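PDB 5OHU: soluble lytic murein transglycosylase from Pseudomonas aeruginosa, which cleaves the glycan strands of cell-wall peptidoglycan, in both exolytic and endolytic turnover, probably as a lytic transglycosylase that forms anhydromuramyl ends. Local coordinates for residues 35-40 against 63-68; 105-108 against 114-117; 215-220 against 238-243; 380-385 against 593-598; 459-464 against 471-476. All blocks are in the same frame, centred on the assembly; numbering follows the deposited sequence.

Contact 1: 35-40 against 63-68; sequences DQAKAA and PYLAYD
L65 reaches across from helix 62-72 and sets its two methyl branches on A37 and K38 of helix 33-41. CD1 of L65 meets CB of A37 at 3.7 Å. CD2 of L65 lies against the backbone of the next residue, 3.8 Å from CA of K38. CD2 of L65 is also 4.0 Å from CB of K38. L65 is thus forked over the A37-K38 step of the helix. Its CG is anti to the carbonyl carbon (chi1 -59°), and this carries the fork out to the facing helix. A37 and L65 are both buried, and Y49 of helix 47-52 packs on each of them. The two helices belong to the N-terminal end of a long chain of helices. In the Slt70-like family such helices form a curved, ring-shaped superhelix.

The polar groups lie beside this patch. No hydrogen bond joins the two segments. K38 starts out extended and then bends at chi3 and chi4. Its NZ is bonded to the hydroxyl of Y34, within its own helix. NZ of K38 stays 6.3 Å from OD2 of D68, too far for a salt bridge, though the opposite charges may attract weakly.

D35 forms a local salt bridge to R32 and a long-range one to R419. The hydroxyl of Y64 is bonded to E428, and the Y64 ring meets F416 edge-to-face. R419, E428 and F416 belong to the L domain, so these ties link both helices to a distant part of the sequence.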
# COMPACT_ATOMS: atom_id res chain seq x y z
N ASP A 35 -24.48 28.93 0.38
CA ASP A 35 -24.99 28.16 1.51
C ASP A 35 -26.51 28.09 1.50
O ASP A 35 -27.10 27.09 1.93
CB ASP A 35 -24.50 28.73 2.84
CG ASP A 35 -23.01 28.59 3.02
OD1 ASP A 35 -22.43 27.67 2.41
OD2 ASP A 35 -22.43 29.36 3.80
N GLN A 36 -27.17 29.15 1.04
CA GLN A 36 -28.62 29.09 0.85
C GLN A 36 -28.99 27.95 -0.08
O GLN A 36 -29.72 27.03 0.30
CB GLN A 36 -29.14 30.42 0.29
CG GLN A 36 -30.56 30.31 -0.28
CD GLN A 36 -31.31 31.62 -0.24
OE1 GLN A 36 -30.72 32.69 -0.06
NE2 GLN A 36 -32.63 31.54 -0.40
N ALA A 37 -28.45 27.98 -1.31
CA ALA A 37 -28.80 26.96 -2.29
C ALA A 37 -28.38 25.57 -1.84
O ALA A 37 -29.05 24.59 -2.17
CB ALA A 37 -28.16 27.31 -3.64
N LYS A 38 -27.27 25.46 -1.10
CA LYS A 38 -26.91 24.16 -0.54
C LYS A 38 -28.00 23.64 0.37
O LYS A 38 -28.42 22.48 0.27
CB LYS A 38 -25.59 24.25 0.23
CG LYS A 38 -25.12 22.88 0.67
CD LYS A 38 -23.89 22.90 1.57
CE LYS A 38 -22.82 23.86 1.07
NZ LYS A 38 -21.93 23.09 0.15
N ALA A 39 -28.47 24.49 1.29
CA ALA A 39 -29.54 24.09 2.20
C ALA A 39 -30.76 23.61 1.43
O ALA A 39 -31.26 22.50 1.66
CB ALA A 39 -29.91 25.27 3.11
N ALA A 40 -31.25 24.42 0.49
CA ALA A 40 -32.43 24.03 -0.29
C ALA A 40 -32.17 22.76 -1.09
O ALA A 40 -33.02 21.86 -1.13
CB ALA A 40 -32.85 25.18 -1.21
N PRO A 63 -19.80 24.40 -8.94
CA PRO A 63 -20.00 23.12 -9.62
C PRO A 63 -20.50 22.01 -8.72
O PRO A 63 -21.08 21.04 -9.23
CB PRO A 63 -18.61 22.81 -10.19
CG PRO A 63 -18.00 24.14 -10.40
CD PRO A 63 -18.49 25.00 -9.28
N TYR A 64 -20.29 22.11 -7.40
CA TYR A 64 -20.80 21.09 -6.49
C TYR A 64 -22.33 21.13 -6.40
O TYR A 64 -22.98 20.09 -6.35
CB TYR A 64 -20.17 21.23 -5.11
CG TYR A 64 -18.82 20.54 -4.99
CD1 TYR A 64 -17.73 20.99 -5.71
CD2 TYR A 64 -18.65 19.43 -4.18
CE1 TYR A 64 -16.51 20.36 -5.63
CE2 TYR A 64 -17.42 18.78 -4.08
CZ TYR A 64 -16.35 19.27 -4.81
OH TYR A 64 -15.12 18.67 -4.74
N LEU A 65 -22.92 22.33 -6.38
CA LEU A 65 -24.38 22.41 -6.37
C LEU A 65 -24.95 21.96 -7.71
O LEU A 65 -25.91 21.18 -7.75
CB LEU A 65 -24.83 23.83 -6.05
CG LEU A 65 -24.35 24.38 -4.70
CD1 LEU A 65 -24.93 25.78 -4.46
CD2 LEU A 65 -24.72 23.43 -3.56
N ALA A 66 -24.39 22.47 -8.81
CA ALA A 66 -24.73 21.96 -10.13
C ALA A 66 -24.67 20.44 -10.16
O ALA A 66 -25.55 19.78 -10.71
CB ALA A 66 -23.77 22.55 -11.16
N TYR A 67 -23.63 19.86 -9.56
CA TYR A 67 -23.47 18.41 -9.58
C TYR A 67 -24.61 17.73 -8.85
O TYR A 67 -25.16 16.73 -9.32
CB TYR A 67 -22.13 18.03 -8.97
CG TYR A 67 -21.90 16.55 -8.87
CD1 TYR A 67 -22.38 15.82 -7.79
CD2 TYR A 67 -21.20 15.87 -9.86
CE1 TYR A 67 -22.17 14.45 -7.69
CE2 TYR A 67 -20.99 14.51 -9.77
CZ TYR A 67 -21.48 13.81 -8.69
OH TYR A 67 -21.25 12.45 -8.60
N ASP A 68 -24.96 18.22 -7.66
CA ASP A 68 -26.04 17.59 -6.90
C ASP A 68 -27.36 17.71 -7.64
O ASP A 68 -28.13 16.75 -7.74
CB ASP A 68 -26.14 18.21 -5.51
CG ASP A 68 -24.87 18.07 -4.70
OD1 ASP A 68 -24.17 17.04 -4.85
OD2 ASP A 68 -24.56 18.99 -3.92

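Contact 2: 105-108 against 114-117; sequences LLAD and TFVN
L106 and T114 face each other at the inner side of a helical hairpin. Helix 95-108 turns over a short loop into helix 112-118. The two side chains cross at about a right angle. CD1 of L106 touches CG2 of T114 at 3.7 Å. CD2 of L106 is 4.1 Å from CG2 of T114. T114 offers the methyl because CG2 is anti to its backbone N. Its OG1 is turned elsewhere and is bonded to OD1 of D111, in the loop. T114 therefore turns carbon to L106 and oxygen to D111.

CB of F115 is 4.3 Å from CB of L106, and the F115 ring extends to A107. Its CG is anti to the backbone N (chi1 179°). The ring comes to CB of A107 obliquely, with CD2 of F115 4.1 Å away. L131 of helix 126-138 packs on both A107 and F115. W112 meets the F115 ring edge-to-face. A bound phosphate, probably from the crystallisation liquor, lies about 6 Å from the side chain of A107.

Between these two pairs the packing passes to the backbone. CD1 of L106 sits 3.8 Å from the backbone N of F115.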
# COMPACT_ATOMS: atom_id res chain seq x y z
N LEU A 105 -27.65 4.44 -17.20
CA LEU A 105 -28.86 4.85 -17.91
C LEU A 105 -28.73 4.67 -19.42
O LEU A 105 -29.63 4.12 -20.07
CB LEU A 105 -29.20 6.30 -17.58
CG LEU A 105 -29.67 6.56 -16.14
CD1 LEU A 105 -29.93 8.05 -15.93
CD2 LEU A 105 -30.92 5.74 -15.79
N LEU A 106 -27.62 5.14 -20.01
CA LEU A 106 -27.50 5.09 -21.47
C LEU A 106 -27.57 3.65 -21.97
O LEU A 106 -28.19 3.37 -23.01
CB LEU A 106 -26.19 5.72 -21.92
CG LEU A 106 -25.98 7.20 -21.65
CD1 LEU A 106 -24.57 7.57 -22.00
CD2 LEU A 106 -27.03 8.03 -22.46
N ALA A 107 -26.93 2.74 -21.25
CA ALA A 107 -26.95 1.34 -21.63
C ALA A 107 -28.35 0.75 -21.45
O ALA A 107 -28.82 0.01 -22.32
CB ALA A 107 -25.93 0.56 -20.80
N ASP A 108 -29.02 1.07 -20.35
CA ASP A 108 -30.37 0.56 -20.13
C ASP A 108 -31.33 1.02 -21.23
O ASP A 108 -32.31 0.33 -21.51
CB ASP A 108 -30.88 0.96 -18.75
CG ASP A 108 -30.03 0.36 -17.61
OD1 ASP A 108 -29.26 -0.59 -17.85
OD2 ASP A 108 -30.16 0.84 -16.46
N THR A 114 -23.93 6.89 -27.56
CA THR A 114 -23.51 7.82 -26.52
C THR A 114 -22.72 7.10 -25.43
O THR A 114 -21.77 7.66 -24.88
CB THR A 114 -24.74 8.51 -25.92
OG1 THR A 114 -25.56 9.02 -26.98
CG2 THR A 114 -24.32 9.64 -25.01
N PHE A 115 -23.11 5.87 -25.10
CA PHE A 115 -22.35 5.09 -24.14
C PHE A 115 -20.88 4.96 -24.56
O PHE A 115 -19.98 5.27 -23.78
CB PHE A 115 -22.97 3.70 -23.96
CG PHE A 115 -22.23 2.82 -23.00
CD1 PHE A 115 -21.20 2.00 -23.44
CD2 PHE A 115 -22.58 2.78 -21.66
CE1 PHE A 115 -20.51 1.18 -22.54
CE2 PHE A 115 -21.90 1.98 -20.76
CZ PHE A 115 -20.87 1.16 -21.21
N VAL A 116 -20.63 4.51 -25.80
CA VAL A 116 -19.23 4.29 -26.16
C VAL A 116 -18.48 5.59 -26.34
O VAL A 116 -17.25 5.60 -26.21
CB VAL A 116 -19.03 3.42 -27.42
CG1 VAL A 116 -19.47 1.99 -27.17
CG2 VAL A 116 -19.67 4.02 -28.69
N ASN A 117 -19.16 6.69 -26.61
CA ASN A 117 -18.43 7.95 -26.69
C ASN A 117 -17.85 8.32 -25.33
O ASN A 117 -16.84 9.02 -25.26
CB ASN A 117 -19.34 9.08 -27.20
CG ASN A 117 -19.55 9.03 -28.69
OD1 ASN A 117 -18.90 8.25 -29.40
ND2 ASN A 117 -20.45 9.87 -29.19

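Contact 3: 215-220 against 238-243; sequences VSVAQN and ADVVGL
CG2 of V217 rests on CG1 of V240, 3.8 Å away, and A218 and L243 form a second pair beside them. Both pairs are apolar, and all four residues are buried. No hydrogen bond passes between the segments.

The two valines have nearly the same conformation. In each, CG1 is anti to the backbone N (chi1 165° in V217 and 171° in V240). Yet they use different branches. V217 brings up the methyl beside its backbone N, while V240 presents the one beside its carbonyl carbon. The side chains cross obliquely. The other methyl of V217 is used as well. CG1 of V217 lies 3.8 Å from the carbonyl O of V240, so V217 packs on both side chain and backbone of the facing turn.

L243 has its CG anti to the backbone N. Its chi2 of 137° is away from the usual staggered values, which may reflect some strain. This twist lays CD2 on A218. CD2 of L243 is 3.5 Å from CB of A218, a tight approach. CD2 of L243 is also 3.8 Å from CA of A218. The small alanine lets the leucine methyl come close to the helix backbone.

The contact pairs helix 208-219 with helix 235-251, two members of the all-helical superhelix of Slt-type enzymes. Helix 178-190 closes over the second pair, with A189 touching both A218 and L243. Y194 of helix 194-201 also packs on A218. On the valine side, F230 from the loop before helix 235-251 rests against V217, and M214 of helix 208-219 touches V240.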
# COMPACT_ATOMS: atom_id res chain seq x y z
N VAL A 215 -12.42 -27.09 -3.11
CA VAL A 215 -12.92 -26.21 -2.07
C VAL A 215 -12.51 -26.72 -0.69
O VAL A 215 -12.03 -25.96 0.16
CB VAL A 215 -14.45 -26.05 -2.19
CG1 VAL A 215 -15.00 -25.21 -1.01
CG2 VAL A 215 -14.83 -25.41 -3.55
N SER A 216 -12.70 -28.02 -0.44
CA SER A 216 -12.33 -28.61 0.85
C SER A 216 -10.85 -28.44 1.16
O SER A 216 -10.48 -28.11 2.29
CB SER A 216 -12.69 -30.09 0.86
OG SER A 216 -12.38 -30.66 2.13
N VAL A 217 -9.99 -28.65 0.16
CA VAL A 217 -8.56 -28.50 0.37
C VAL A 217 -8.20 -27.04 0.58
O VAL A 217 -7.31 -26.72 1.37
CB VAL A 217 -7.80 -29.12 -0.82
CG1 VAL A 217 -6.34 -28.69 -0.84
CG2 VAL A 217 -7.92 -30.64 -0.78
N ALA A 218 -8.86 -26.13 -0.14
CA ALA A 218 -8.57 -24.71 0.08
C ALA A 218 -8.91 -24.31 1.50
O ALA A 218 -8.20 -23.52 2.12
CB ALA A 218 -9.32 -23.84 -0.93
N GLN A 219 -9.98 -24.89 2.06
CA GLN A 219 -10.38 -24.51 3.42
C GLN A 219 -9.45 -25.13 4.47
O GLN A 219 -9.17 -24.49 5.48
CB GLN A 219 -11.83 -24.88 3.67
CG GLN A 219 -12.76 -24.35 2.58
CD GLN A 219 -14.22 -24.67 2.82
OE1 GLN A 219 -14.65 -25.81 2.68
NE2 GLN A 219 -15.00 -23.64 3.08
N ASN A 220 -9.00 -26.36 4.25
CA ASN A 220 -8.07 -27.06 5.14
C ASN A 220 -7.07 -27.86 4.31
O ASN A 220 -7.28 -29.05 4.03
CB ASN A 220 -8.79 -28.02 6.09
CG ASN A 220 -7.80 -28.81 6.98
OD1 ASN A 220 -8.15 -29.85 7.55
ND2 ASN A 220 -6.57 -28.32 7.09
N ALA A 238 -3.89 -32.61 -9.77
CA ALA A 238 -2.68 -31.80 -9.61
C ALA A 238 -3.01 -30.35 -9.29
O ALA A 238 -2.29 -29.71 -8.52
CB ALA A 238 -1.82 -31.86 -10.88
N ASP A 239 -4.09 -29.81 -9.88
CA ASP A 239 -4.53 -28.47 -9.53
C ASP A 239 -5.01 -28.41 -8.09
O ASP A 239 -4.68 -27.47 -7.35
CB ASP A 239 -5.65 -28.03 -10.48
CG ASP A 239 -5.14 -27.24 -11.66
OD1 ASP A 239 -4.15 -26.49 -11.50
OD2 ASP A 239 -5.72 -27.37 -12.75
N VAL A 240 -5.79 -29.39 -7.66
CA VAL A 240 -6.23 -29.42 -6.26
C VAL A 240 -5.02 -29.40 -5.34
O VAL A 240 -4.93 -28.57 -4.42
CB VAL A 240 -7.12 -30.63 -6.00
CG1 VAL A 240 -7.38 -30.77 -4.50
CG2 VAL A 240 -8.44 -30.44 -6.75
N VAL A 241 -4.07 -30.29 -5.59
CA VAL A 241 -2.93 -30.44 -4.69
C VAL A 241 -2.06 -29.19 -4.72
O VAL A 241 -1.61 -28.71 -3.67
CB VAL A 241 -2.15 -31.71 -5.06
CG1 VAL A 241 -0.77 -31.72 -4.41
CG2 VAL A 241 -2.96 -32.93 -4.63
N GLY A 242 -1.85 -28.62 -5.90
CA GLY A 242 -0.99 -27.45 -5.99
C GLY A 242 -1.56 -26.26 -5.24
O GLY A 242 -0.83 -25.53 -4.56
N LEU A 243 -2.88 -26.06 -5.35
CA LEU A 243 -3.53 -25.00 -4.58
C LEU A 243 -3.33 -25.24 -3.09
O LEU A 243 -2.98 -24.32 -2.34
CB LEU A 243 -5.02 -24.93 -4.93
CG LEU A 243 -5.75 -23.74 -4.29
CD1 LEU A 243 -6.67 -23.10 -5.31
CD2 LEU A 243 -6.53 -24.19 -3.08

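Contact 4: 380-385 against 593-598; sequences ADRLSV and LAFDVW
The R382 guanidinium meets OD2 of D596 at its edge, close to its own plane. NH2 of R382 gives a hydrogen bond of 2.8 Å to OD2 of D596, at 155°, as part of a salt bridge. The R382 chain bends at chi2 (-80°), which brings the guanidinium to D596. The guanidinium and carboxylate planes are 52° apart. NH2 of R382 lies well above the carboxylate plane at OD2. One face of the guanidinium has OD2 of D381 near its rim, 4.3 Å above the plane. D381 has a salt bridge of its own, to R637. The F595 ring carries CB of D596 over the centre of one face. CE1 of F595 comes obliquely to NH2 of R382, at 3.7 Å.

The bridge joins two distant parts of the chain. R382 is in the last turn of helix 374-383, which ends at S384 in a Schellman motif. D596 is in the first turn of helix 595-600, after A594 at the N-cap, within the lysozyme-like SLT domain.

The hydroxyl OH of Y345, on helix 341-354, is hydrogen-bonded to NE of R382 and OD2 of D596. OD2 thus takes two bonds, which help to fix the carboxylate. OD1 of D596 accepts a weak bond from the backbone N of V597.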
# COMPACT_ATOMS: atom_id res chain seq x y z
N ALA A 380 27.33 5.69 4.95
CA ALA A 380 28.14 6.71 5.61
C ALA A 380 28.63 6.23 6.97
O ALA A 380 29.79 6.45 7.34
CB ALA A 380 27.35 8.01 5.75
N ASP A 381 27.76 5.53 7.71
CA ASP A 381 28.19 4.98 8.99
C ASP A 381 29.33 3.98 8.82
O ASP A 381 30.26 3.95 9.63
CB ASP A 381 27.02 4.32 9.70
CG ASP A 381 27.45 3.56 10.93
OD1 ASP A 381 27.71 4.21 11.96
OD2 ASP A 381 27.54 2.32 10.86
N ARG A 382 29.27 3.14 7.78
CA ARG A 382 30.35 2.18 7.59
C ARG A 382 31.66 2.87 7.21
O ARG A 382 32.73 2.38 7.55
CB ARG A 382 29.98 1.15 6.52
CG ARG A 382 28.77 0.32 6.90
CD ARG A 382 29.19 -0.76 7.87
NE ARG A 382 28.03 -1.50 8.40
CZ ARG A 382 27.90 -2.04 9.61
NH1 ARG A 382 28.87 -1.93 10.49
NH2 ARG A 382 26.80 -2.72 9.92
N LEU A 383 31.59 4.01 6.53
CA LEU A 383 32.77 4.81 6.25
C LEU A 383 33.16 5.72 7.41
O LEU A 383 34.22 6.33 7.36
CB LEU A 383 32.54 5.65 4.99
CG LEU A 383 32.41 4.98 3.62
CD1 LEU A 383 31.93 6.00 2.58
CD2 LEU A 383 33.73 4.36 3.16
N SER A 384 32.31 5.86 8.44
CA SER A 384 32.52 6.82 9.53
C SER A 384 32.73 8.24 9.01
O SER A 384 33.66 8.95 9.40
CB SER A 384 33.70 6.40 10.42
OG SER A 384 33.47 5.12 10.98
N VAL A 385 31.87 8.65 8.10
CA VAL A 385 31.88 10.02 7.58
C VAL A 385 30.57 10.66 7.98
O VAL A 385 29.59 9.96 8.29
CB VAL A 385 32.11 10.05 6.05
CG1 VAL A 385 33.44 9.35 5.70
CG2 VAL A 385 30.95 9.43 5.32
N LEU A 593 23.83 -10.98 16.43
CA LEU A 593 23.33 -10.61 15.11
C LEU A 593 23.51 -9.11 14.91
O LEU A 593 23.17 -8.31 15.79
CB LEU A 593 21.86 -11.01 14.99
CG LEU A 593 21.22 -10.85 13.60
CD1 LEU A 593 21.99 -11.69 12.61
CD2 LEU A 593 19.76 -11.25 13.62
N ALA A 594 24.07 -8.71 13.78
CA ALA A 594 24.25 -7.30 13.52
C ALA A 594 22.90 -6.64 13.23
O ALA A 594 22.01 -7.25 12.64
CB ALA A 594 25.22 -7.08 12.35
N PHE A 595 22.77 -5.38 13.63
CA PHE A 595 21.50 -4.67 13.50
C PHE A 595 21.06 -4.53 12.03
O PHE A 595 19.86 -4.58 11.74
CB PHE A 595 21.61 -3.29 14.14
CG PHE A 595 22.32 -2.30 13.27
CD1 PHE A 595 23.70 -2.29 13.20
CD2 PHE A 595 21.60 -1.41 12.49
CE1 PHE A 595 24.36 -1.38 12.38
CE2 PHE A 595 22.24 -0.50 11.66
CZ PHE A 595 23.63 -0.48 11.61
N ASP A 596 21.99 -4.32 11.10
CA ASP A 596 21.56 -4.12 9.72
C ASP A 596 21.10 -5.43 9.08
O ASP A 596 20.14 -5.43 8.29
CB ASP A 596 22.66 -3.43 8.90
CG ASP A 596 23.98 -4.19 8.92
OD1 ASP A 596 24.10 -5.18 9.66
OD2 ASP A 596 24.92 -3.77 8.20
N VAL A 597 21.72 -6.56 9.43
CA VAL A 597 21.21 -7.85 8.99
C VAL A 597 19.82 -8.11 9.56
O VAL A 597 18.91 -8.56 8.86
CB VAL A 597 22.19 -8.98 9.38
CG1 VAL A 597 21.55 -10.37 9.08
CG2 VAL A 597 23.51 -8.85 8.64
N TRP A 598 19.64 -7.85 10.86
CA TRP A 598 18.33 -8.10 11.47
C TRP A 598 17.24 -7.30 10.79
O TRP A 598 16.17 -7.84 10.47
CB TRP A 598 18.35 -7.78 12.97
CG TRP A 598 17.05 -8.22 13.62
CD1 TRP A 598 16.74 -9.48 14.04
CD2 TRP A 598 15.89 -7.41 13.89
NE1 TRP A 598 15.46 -9.50 14.56
CE2 TRP A 598 14.93 -8.24 14.49
CE3 TRP A 598 15.59 -6.05 13.70
CZ2 TRP A 598 13.69 -7.77 14.89
CZ3 TRP A 598 14.35 -5.59 14.11
CH2 TRP A 598 13.41 -6.45 14.69

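Contact 5: 459-464 against 471-476; sequences RSISQA and DIRFPM
CG2 of I461 is the methyl that meets both I472 and R473. CG2 of I461 lies 4.0 Å from CG2 of I472, with the two isoleucines at a slant. CG2 of I461 is 3.9 Å from CG of R473, whose chain passes at about a right angle. The touch on R473 is with its aliphatic part.

The charged end of R473 turns off at chi3 (63°). Its NE donates to a water at 2.6 Å, at the edge of the guanidinium and in its plane. The same water donates to OG of S462 at 3.3 Å, which makes a polar bridge beside the methyl contact. CE2 of F474 lies over the centre of one guanidinium face of R473, 3.9 Å above the plane.

The contact joins helix 454-463, in the L domain, to the short, weakly bonded helix 470-473.

Further groups place these residues. NH1 of R473 is bonded to the carbonyl O of W467, in the loop between the helices. OG of S462 is also bonded to the carbonyl O of I458. A445 and Y466 pack on I461, and A457 packs on I472. The carbonyl O of R473 accepts from R501 of helix 493-504, which ties the contact to the lysozyme-like SLT domain.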
# COMPACT_ATOMS: atom_id res chain seq x y z
N ARG A 459 2.83 14.43 1.23
CA ARG A 459 2.37 13.59 0.13
C ARG A 459 2.78 14.17 -1.23
O ARG A 459 3.29 13.45 -2.09
CB ARG A 459 0.85 13.43 0.23
CG ARG A 459 0.22 12.48 -0.75
CD ARG A 459 -1.27 12.37 -0.45
NE ARG A 459 -2.02 11.78 -1.55
CZ ARG A 459 -2.32 10.49 -1.65
NH1 ARG A 459 -1.91 9.64 -0.71
NH2 ARG A 459 -3.01 10.05 -2.69
N SER A 460 2.60 15.48 -1.42
CA SER A 460 2.92 16.08 -2.71
C SER A 460 4.42 16.05 -2.98
O SER A 460 4.86 15.64 -4.06
CB SER A 460 2.41 17.52 -2.77
OG SER A 460 1.00 17.56 -2.77
N ILE A 461 5.21 16.50 -2.01
CA ILE A 461 6.66 16.57 -2.19
C ILE A 461 7.25 15.18 -2.37
O ILE A 461 8.28 15.01 -3.03
CB ILE A 461 7.31 17.33 -1.02
CG1 ILE A 461 8.72 17.75 -1.38
CG2 ILE A 461 7.34 16.48 0.25
CD1 ILE A 461 8.84 19.23 -1.58
N SER A 462 6.60 14.16 -1.81
CA SER A 462 7.07 12.79 -2.02
C SER A 462 6.74 12.32 -3.43
O SER A 462 7.57 11.66 -4.07
CB SER A 462 6.47 11.86 -0.97
OG SER A 462 6.91 12.26 0.32
N GLN A 463 5.54 12.64 -3.93
CA GLN A 463 5.24 12.31 -5.32
C GLN A 463 6.24 12.96 -6.26
O GLN A 463 6.68 12.35 -7.25
CB GLN A 463 3.82 12.75 -5.69
CG GLN A 463 2.68 12.04 -4.99
CD GLN A 463 1.32 12.66 -5.34
OE1 GLN A 463 0.60 13.15 -4.47
NE2 GLN A 463 0.99 12.64 -6.63
N ALA A 464 6.62 14.20 -5.96
CA ALA A 464 7.59 14.93 -6.77
C ALA A 464 9.00 14.39 -6.62
O ALA A 464 9.89 14.80 -7.39
CB ALA A 464 7.55 16.40 -6.40
N ASP A 471 12.22 20.98 5.73
CA ASP A 471 11.16 21.67 6.46
C ASP A 471 9.81 21.04 6.15
O ASP A 471 9.03 20.74 7.06
CB ASP A 471 11.18 23.16 6.13
CG ASP A 471 12.32 23.90 6.83
OD1 ASP A 471 13.28 23.24 7.29
OD2 ASP A 471 12.26 25.15 6.92
N ILE A 472 9.52 20.81 4.87
CA ILE A 472 8.24 20.22 4.52
C ILE A 472 8.20 18.75 4.91
O ILE A 472 7.21 18.28 5.47
CB ILE A 472 7.94 20.41 3.02
CG1 ILE A 472 7.73 21.89 2.70
CG2 ILE A 472 6.70 19.61 2.63
CD1 ILE A 472 7.14 22.12 1.33
N ARG A 473 9.28 18.02 4.65
CA ARG A 473 9.26 16.59 4.91
C ARG A 473 9.25 16.26 6.39
O ARG A 473 8.87 15.14 6.76
CB ARG A 473 10.44 15.89 4.22
CG ARG A 473 10.30 15.77 2.69
CD ARG A 473 11.46 14.97 2.08
NE ARG A 473 11.47 13.59 2.56
CZ ARG A 473 12.58 12.90 2.83
NH1 ARG A 473 13.76 13.47 2.67
NH2 ARG A 473 12.49 11.64 3.27
N PHE A 474 9.66 17.19 7.26
CA PHE A 474 9.83 16.91 8.68
C PHE A 474 9.26 18.06 9.52
O PHE A 474 9.99 18.88 10.07
CB PHE A 474 11.29 16.60 8.99
CG PHE A 474 11.77 15.38 8.27
CD1 PHE A 474 11.30 14.14 8.65
CD2 PHE A 474 12.56 15.48 7.13
CE1 PHE A 474 11.67 12.99 7.96
CE2 PHE A 474 12.94 14.33 6.43
CZ PHE A 474 12.48 13.09 6.85
N PRO A 475 7.94 18.12 9.64
CA PRO A 475 7.32 19.18 10.43
C PRO A 475 7.69 19.08 11.91
O PRO A 475 8.03 18.01 12.43
CB PRO A 475 5.82 18.95 10.23
CG PRO A 475 5.69 17.61 9.58
CD PRO A 475 6.96 17.34 8.87
N MET A 476 7.58 20.23 12.60
CA MET A 476 7.94 20.34 14.01
C MET A 476 6.77 20.77 14.88
O MET A 476 6.99 21.36 15.94
CB MET A 476 9.09 21.34 14.18
CG MET A 476 10.36 20.96 13.43
SD MET A 476 11.28 19.71 14.34
CE MET A 476 11.86 20.66 15.74
O HOH W 1 9.12 12.41 2.74

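In the fold
The five contacts are spread round one large helical ring, and none touches another. Contacts 1 and 2 lie on one side of the chain centre, with their own centres 27 Å apart. Contact 4 lies on the opposite side, its centre 59 Å from that of contact 1. Contact 3 is on a separate arc, 42 Å from contact 2 and 44 Å from contact 4, centre to centre. Contact 4 includes part of the lysozyme-like SLT domain, which probably holds the active site, and contact 5 is bonded to that domain through R501. The nearest atoms of contacts 1 and 5 are about 15 Å apart. Bonds from contact 1 to R419 and E428 close the ring.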